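Local structure of endolysin (Clostridium phage phiCD27, 3QAY) at residues 108-113 / 123-128; 39-44 / 165-170. The protein probably cleaves the N-acetylmuramoyl-L-alanine amide bond of clostridial peptidoglycan with a zinc-dependent amidase domain, helping the phage lyse its host. All blocks are in the same frame, centred on the assembly; numbering follows the deposited sequence.

Interaction 1 (108-113 / 123-128); sequences YATRIC and RGAKLD
Ala125 gives up more surface to this contact than any other residue of the two segments, its methyl pointing from strand 123-127 toward helix 108-113. Ala125 CB meets Ala109 CB at 3.5 Å and lies 4.0 Å from Ala109 C, so the methyl rests on backbone as well as on the opposing methyl. With so little bulk on either side, the two CA atoms of Ala109 and Ala125 come within 5.4 Å. Cys113, one helical turn on, carries the second point of approach. A first torsion of -81° sets Cys113 SG beside its own backbone N and anti to the carbonyl carbon; the sulfur reaches the peptide joining Gly124 to Ala125, 3.6 Å from Gly124 C and 3.7 Å from Ala125 N. The pair of segments belongs to a beta-alpha-beta crossover, in which helix 103-116 links the parallel neighbours 96-100 and 122-127, the latter at an outer end of the sheet. Helix and strand run nearly antiparallel, at 163°, the segment axes coming within 7.2 Å, the usual course of a crossover helix. Gly124 contributes backbone alone; at its backbone angles (phi 98°, psi extended) a CB would press on Arg123 O, which calls for glycine. At the margin, Thr110 OG1 lies 4.1 Å from Ala125 CB while hydrogen-bonding back to Leu106 O within its helix. Val98 of strand 96-100 is touched by both Ala109 and Cys113.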
loop_
_atom_site.group_PDB
_atom_site.type_symbol
_atom_site.label_atom_id
_atom_site.label_comp_id
_atom_site.label_asym_id
_atom_site.label_seq_id
_atom_site.Cartn_x
_atom_site.Cartn_y
_atom_site.Cartn_z
ATOM N N TYR A 108 3.675 2.297 -13.103
ATOM C CA TYR A 108 2.609 2.032 -12.134
ATOM C C TYR A 108 2.420 3.211 -11.181
ATOM O O TYR A 108 1.303 3.713 -11.015
ATOM C CB TYR A 108 2.921 0.775 -11.311
ATOM C CG TYR A 108 2.823 -0.536 -12.065
ATOM C CD1 TYR A 108 1.645 -0.912 -12.710
ATOM C CD2 TYR A 108 3.894 -1.421 -12.104
ATOM C CE1 TYR A 108 1.547 -2.124 -13.387
ATOM C CE2 TYR A 108 3.807 -2.632 -12.783
ATOM C CZ TYR A 108 2.632 -2.979 -13.421
ATOM O OH TYR A 108 2.546 -4.179 -14.095
ATOM N N ALA A 109 3.517 3.652 -10.563
ATOM C CA ALA A 109 3.469 4.706 -9.541
ATOM C C ALA A 109 2.778 5.982 -10.032
ATOM O O ALA A 109 1.921 6.535 -9.334
ATOM C CB ALA A 109 4.876 5.016 -9.017
ATOM N N THR A 110 3.124 6.422 -11.239
ATOM C CA THR A 110 2.582 7.664 -11.808
ATOM C C THR A 110 1.075 7.573 -12.045
ATOM O O THR A 110 0.329 8.499 -11.734
ATOM C CB THR A 110 3.293 8.015 -13.135
ATOM O OG1 THR A 110 4.703 8.156 -12.898
ATOM C CG2 THR A 110 2.748 9.311 -13.722
ATOM N N ARG A 111 0.631 6.442 -12.581
ATOM C CA ARG A 111 -0.785 6.241 -12.846
ATOM C C ARG A 111 -1.594 6.143 -11.549
ATOM O O ARG A 111 -2.660 6.741 -11.445
ATOM C CB ARG A 111 -1.002 5.008 -13.725
ATOM C CG ARG A 111 -0.446 5.155 -15.144
ATOM C CD ARG A 111 -0.985 4.065 -16.073
ATOM N NE ARG A 111 -0.770 2.720 -15.524
ATOM C CZ ARG A 111 0.224 1.894 -15.857
ATOM N NH1 ARG A 111 1.136 2.237 -16.768
ATOM N NH2 ARG A 111 0.300 0.700 -15.280
ATOM N N ILE A 112 -1.082 5.413 -10.562
ATOM C CA ILE A 112 -1.725 5.352 -9.245
ATOM C C ILE A 112 -1.851 6.758 -8.655
ATOM O O ILE A 112 -2.919 7.159 -8.189
ATOM C CB ILE A 112 -0.941 4.472 -8.261
ATOM C CG1 ILE A 112 -0.999 3.004 -8.681
ATOM C CG2 ILE A 112 -1.501 4.623 -6.855
ATOM C CD1 ILE A 112 0.029 2.148 -8.007
ATOM N N CYS A 113 -0.750 7.503 -8.693
ATOM C CA CYS A 113 -0.724 8.874 -8.198
ATOM C C CYS A 113 -1.741 9.780 -8.889
ATOM O O CYS A 113 -2.432 10.553 -8.225
ATOM C CB CYS A 113 0.676 9.458 -8.344
ATOM S SG CYS A 113 1.757 8.959 -7.009
ATOM N N ARG A 123 1.064 14.160 -4.625
ATOM C CA ARG A 123 2.432 14.483 -4.200
ATOM C C ARG A 123 3.484 13.964 -5.182
ATOM O O ARG A 123 4.637 14.378 -5.121
ATOM C CB ARG A 123 2.717 13.931 -2.794
ATOM C CG ARG A 123 1.793 14.488 -1.712
ATOM C CD ARG A 123 1.872 13.683 -0.415
ATOM N NE ARG A 123 3.182 13.777 0.233
ATOM C CZ ARG A 123 3.598 14.792 0.988
ATOM N NH1 ARG A 123 2.816 15.846 1.218
ATOM N NH2 ARG A 123 4.818 14.757 1.517
ATOM N N GLY A 124 3.085 13.049 -6.064
ATOM C CA GLY A 124 3.960 12.521 -7.117
ATOM C C GLY A 124 4.612 11.185 -6.780
ATOM O O GLY A 124 4.741 10.821 -5.612
ATOM N N ALA A 125 5.006 10.451 -7.820
ATOM C CA ALA A 125 5.765 9.210 -7.670
ATOM C C ALA A 125 7.202 9.547 -7.288
ATOM O O ALA A 125 7.778 10.493 -7.818
ATOM C CB ALA A 125 5.747 8.420 -8.967
ATOM N N LYS A 126 7.780 8.775 -6.374
ATOM C CA LYS A 126 9.113 9.082 -5.851
ATOM C C LYS A 126 9.987 7.839 -5.822
ATOM O O LYS A 126 9.567 6.791 -5.341
ATOM C CB LYS A 126 9.009 9.677 -4.444
ATOM C CG LYS A 126 8.153 10.930 -4.380
ATOM C CD LYS A 126 8.045 11.471 -2.971
ATOM C CE LYS A 126 7.137 12.693 -2.928
ATOM N NZ LYS A 126 7.222 13.378 -1.609
ATOM N N LEU A 127 11.198 7.966 -6.353
ATOM C CA LEU A 127 12.172 6.884 -6.346
ATOM C C LEU A 127 12.777 6.764 -4.951
ATOM O O LEU A 127 13.209 7.766 -4.378
ATOM C CB LEU A 127 13.275 7.162 -7.370
ATOM C CG LEU A 127 14.419 6.147 -7.481
ATOM C CD1 LEU A 127 13.921 4.819 -8.019
ATOM C CD2 LEU A 127 15.538 6.705 -8.351
ATOM N N ASP A 128 12.776 5.548 -4.404
ATOM C CA ASP A 128 13.482 5.257 -3.158
ATOM C C ASP A 128 14.053 3.845 -3.205
ATOM O O ASP A 128 13.322 2.868 -3.080
ATOM C CB ASP A 128 12.566 5.428 -1.940
ATOM C CG ASP A 128 13.334 5.401 -0.617
ATOM O OD1 ASP A 128 14.550 5.116 -0.633
ATOM O OD2 ASP A 128 12.720 5.655 0.446
#

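Interaction 2 (39-44 / 165-170); sequences ADTFRK and GIAKLI. With PO4 (phosphate ion), chain G.
Thr41 and Ala167 face each other where helix 27-44 meets helix 152-175, and the contact between them is one of van der Waals packing. Thr41 OG1 lies 3.4 Å from Ala167 CB, with Thr41 CB farther off at 4.1 Å. Thr41 CG2 approaches the backbone at the next residue, 4.2 Å from Lys168 CA. A first torsion of -52° places OG1 beside the backbone N of Thr41; the hydroxyl is hydrogen-bonded to Val37 O one turn earlier, so a group set against an alanine methyl already has a polar partner in its own helix.

On the side of segment 39-44 turned away from the partner helix, a salt bridge and a phosphate contact hold Arg43. Arg43 NH1 pairs with Asp40 OD1 at 2.9 Å, approaching on the anti side of the carboxylate and 33° out of its plane. Ala39 CB lies over one face of the guanidinium, toward its rim. Arg43 NH2 donates to phosphate O2 at 2.7 Å with an N-H...O angle of 158°, and it also bonds Val49 O. The ion, probably from the crystallisation liquor, is held in addition by Val51 N.

Around the helix pair, Phe42 touches Val49 of strand 48-52 as well as Val171 and Val174 of helix 152-175, while Ala167 and Ile170 pack on Val37 and Leu38, joining the two helices beside the outer strand 48-52.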
loop_
_atom_site.group_PDB
_atom_site.type_symbol
_atom_site.label_atom_id
_atom_site.label_comp_id
_atom_site.label_asym_id
_atom_site.label_seq_id
_atom_site.Cartn_x
_atom_site.Cartn_y
_atom_site.Cartn_z
ATOM N N ALA A 39 -7.688 -6.327 -3.070
ATOM C CA ALA A 39 -7.553 -7.641 -3.711
ATOM C C ALA A 39 -8.793 -8.008 -4.529
ATOM O O ALA A 39 -8.683 -8.406 -5.690
ATOM C CB ALA A 39 -7.266 -8.725 -2.662
ATOM N N ASP A 40 -9.964 -7.868 -3.917
ATOM C CA ASP A 40 -11.227 -8.191 -4.577
ATOM C C ASP A 40 -11.487 -7.315 -5.803
ATOM O O ASP A 40 -12.068 -7.774 -6.792
ATOM C CB ASP A 40 -12.398 -8.052 -3.593
ATOM C CG ASP A 40 -12.509 -9.224 -2.635
ATOM O OD1 ASP A 40 -11.858 -10.266 -2.858
ATOM O OD2 ASP A 40 -13.271 -9.098 -1.655
ATOM N N THR A 41 -11.069 -6.058 -5.736
ATOM C CA THR A 41 -11.216 -5.151 -6.871
ATOM C C THR A 41 -10.349 -5.621 -8.048
ATOM O O THR A 41 -10.810 -5.636 -9.195
ATOM C CB THR A 41 -10.898 -3.696 -6.476
ATOM O OG1 THR A 41 -11.670 -3.346 -5.318
ATOM C CG2 THR A 41 -11.238 -2.741 -7.604
ATOM N N PHE A 42 -9.114 -6.036 -7.760
ATOM C CA PHE A 42 -8.261 -6.659 -8.779
ATOM C C PHE A 42 -8.876 -7.954 -9.305
ATOM O O PHE A 42 -8.847 -8.206 -10.504
ATOM C CB PHE A 42 -6.861 -6.971 -8.240
ATOM C CG PHE A 42 -5.914 -5.808 -8.285
ATOM C CD1 PHE A 42 -5.466 -5.311 -9.500
ATOM C CD2 PHE A 42 -5.433 -5.239 -7.109
ATOM C CE1 PHE A 42 -4.589 -4.250 -9.554
ATOM C CE2 PHE A 42 -4.546 -4.177 -7.148
ATOM C CZ PHE A 42 -4.118 -3.680 -8.374
ATOM N N ARG A 43 -9.422 -8.767 -8.403
ATOM C CA ARG A 43 -9.957 -10.077 -8.777
ATOM C C ARG A 43 -11.140 -9.965 -9.733
ATOM O O ARG A 43 -11.276 -10.771 -10.661
ATOM C CB ARG A 43 -10.346 -10.873 -7.530
ATOM C CG ARG A 43 -9.159 -11.347 -6.713
ATOM C CD ARG A 43 -9.601 -12.107 -5.475
ATOM N NE ARG A 43 -8.455 -12.454 -4.630
ATOM C CZ ARG A 43 -8.346 -12.204 -3.324
ATOM N NH1 ARG A 43 -9.324 -11.619 -2.643
ATOM N NH2 ARG A 43 -7.240 -12.568 -2.680
ATOM N N LYS A 44 -11.980 -8.954 -9.518
ATOM C CA LYS A 44 -13.107 -8.666 -10.406
ATOM C C LYS A 44 -12.656 -8.463 -11.859
ATOM O O LYS A 44 -13.388 -8.795 -12.794
ATOM C CB LYS A 44 -13.871 -7.430 -9.916
ATOM C CG LYS A 44 -15.236 -7.232 -10.577
ATOM C CD LYS A 44 -16.052 -6.149 -9.876
ATOM C CE LYS A 44 -17.533 -6.223 -10.249
ATOM N NZ LYS A 44 -18.357 -5.234 -9.478
ATOM N N GLY A 165 -13.791 2.800 -2.961
ATOM C CA GLY A 165 -13.414 4.012 -3.685
ATOM C C GLY A 165 -11.912 4.192 -3.804
ATOM O O GLY A 165 -11.415 4.574 -4.860
ATOM N N ILE A 166 -11.190 3.948 -2.713
ATOM C CA ILE A 166 -9.724 3.990 -2.727
ATOM C C ILE A 166 -9.172 2.863 -3.599
ATOM O O ILE A 166 -8.287 3.084 -4.424
ATOM C CB ILE A 166 -9.139 3.847 -1.301
ATOM C CG1 ILE A 166 -9.410 5.108 -0.485
ATOM C CG2 ILE A 166 -7.622 3.564 -1.355
ATOM C CD1 ILE A 166 -8.367 6.190 -0.653
ATOM N N ALA A 167 -9.701 1.657 -3.399
ATOM C CA ALA A 167 -9.291 0.480 -4.164
ATOM C C ALA A 167 -9.448 0.701 -5.669
ATOM O O ALA A 167 -8.527 0.434 -6.442
ATOM C CB ALA A 167 -10.090 -0.744 -3.724
ATOM N N LYS A 168 -10.607 1.206 -6.075
ATOM C CA LYS A 168 -10.888 1.410 -7.496
ATOM C C LYS A 168 -9.854 2.324 -8.147
ATOM O O LYS A 168 -9.430 2.070 -9.273
ATOM C CB LYS A 168 -12.298 1.967 -7.696
ATOM C CG LYS A 168 -12.754 2.051 -9.158
ATOM C CD LYS A 168 -14.211 2.532 -9.262
ATOM C CE LYS A 168 -14.668 2.671 -10.725
ATOM N NZ LYS A 168 -15.577 3.847 -10.928
ATOM N N LEU A 169 -9.441 3.373 -7.436
ATOM C CA LEU A 169 -8.468 4.331 -7.978
ATOM C C LEU A 169 -7.091 3.686 -8.149
ATOM O O LEU A 169 -6.421 3.887 -9.165
ATOM C CB LEU A 169 -8.374 5.577 -7.089
ATOM C CG LEU A 169 -9.596 6.506 -7.092
ATOM C CD1 LEU A 169 -9.413 7.656 -6.098
ATOM C CD2 LEU A 169 -9.848 7.046 -8.494
ATOM N N ILE A 170 -6.693 2.890 -7.164
ATOM C CA ILE A 170 -5.427 2.166 -7.218
ATOM C C ILE A 170 -5.430 1.140 -8.339
ATOM O O ILE A 170 -4.455 1.019 -9.072
ATOM C CB ILE A 170 -5.138 1.425 -5.903
ATOM C CG1 ILE A 170 -4.876 2.425 -4.770
ATOM C CG2 ILE A 170 -3.954 0.475 -6.088
ATOM C CD1 ILE A 170 -4.705 1.796 -3.394
HETATM P P PO4 G . -5.873 -13.814 0.299
HETATM O O1 PO4 G . -6.007 -13.992 1.789
HETATM O O2 PO4 G . -6.432 -12.460 -0.068
HETATM O O3 PO4 G . -4.426 -13.941 -0.107
HETATM O O4 PO4 G . -6.645 -14.891 -0.426
#

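Overall arrangement
Interaction 1 is nested in sequence within the long loop closed by interaction 2, and their centres lie 18 Å apart. Helix 152-175 connects them: Ile112 CG1 of interaction 1 packs 4.0 Å from Ile170 O of interaction 2, and Arg111 bonds the carbonyls of Gly173 and Val174 near the C-terminal end of the same helix. Thus 152-175 packs against both 27-44 and 103-116, while interaction 2 lies beside strand 48-52 and interaction 1 includes strand 122-127, the two outermost strands of the sheet. Neither supplies a zinc ligand: of His10, Glu27 and His85, Glu27 begins helix 27-44, whereas interaction 2 uses that helix's far end.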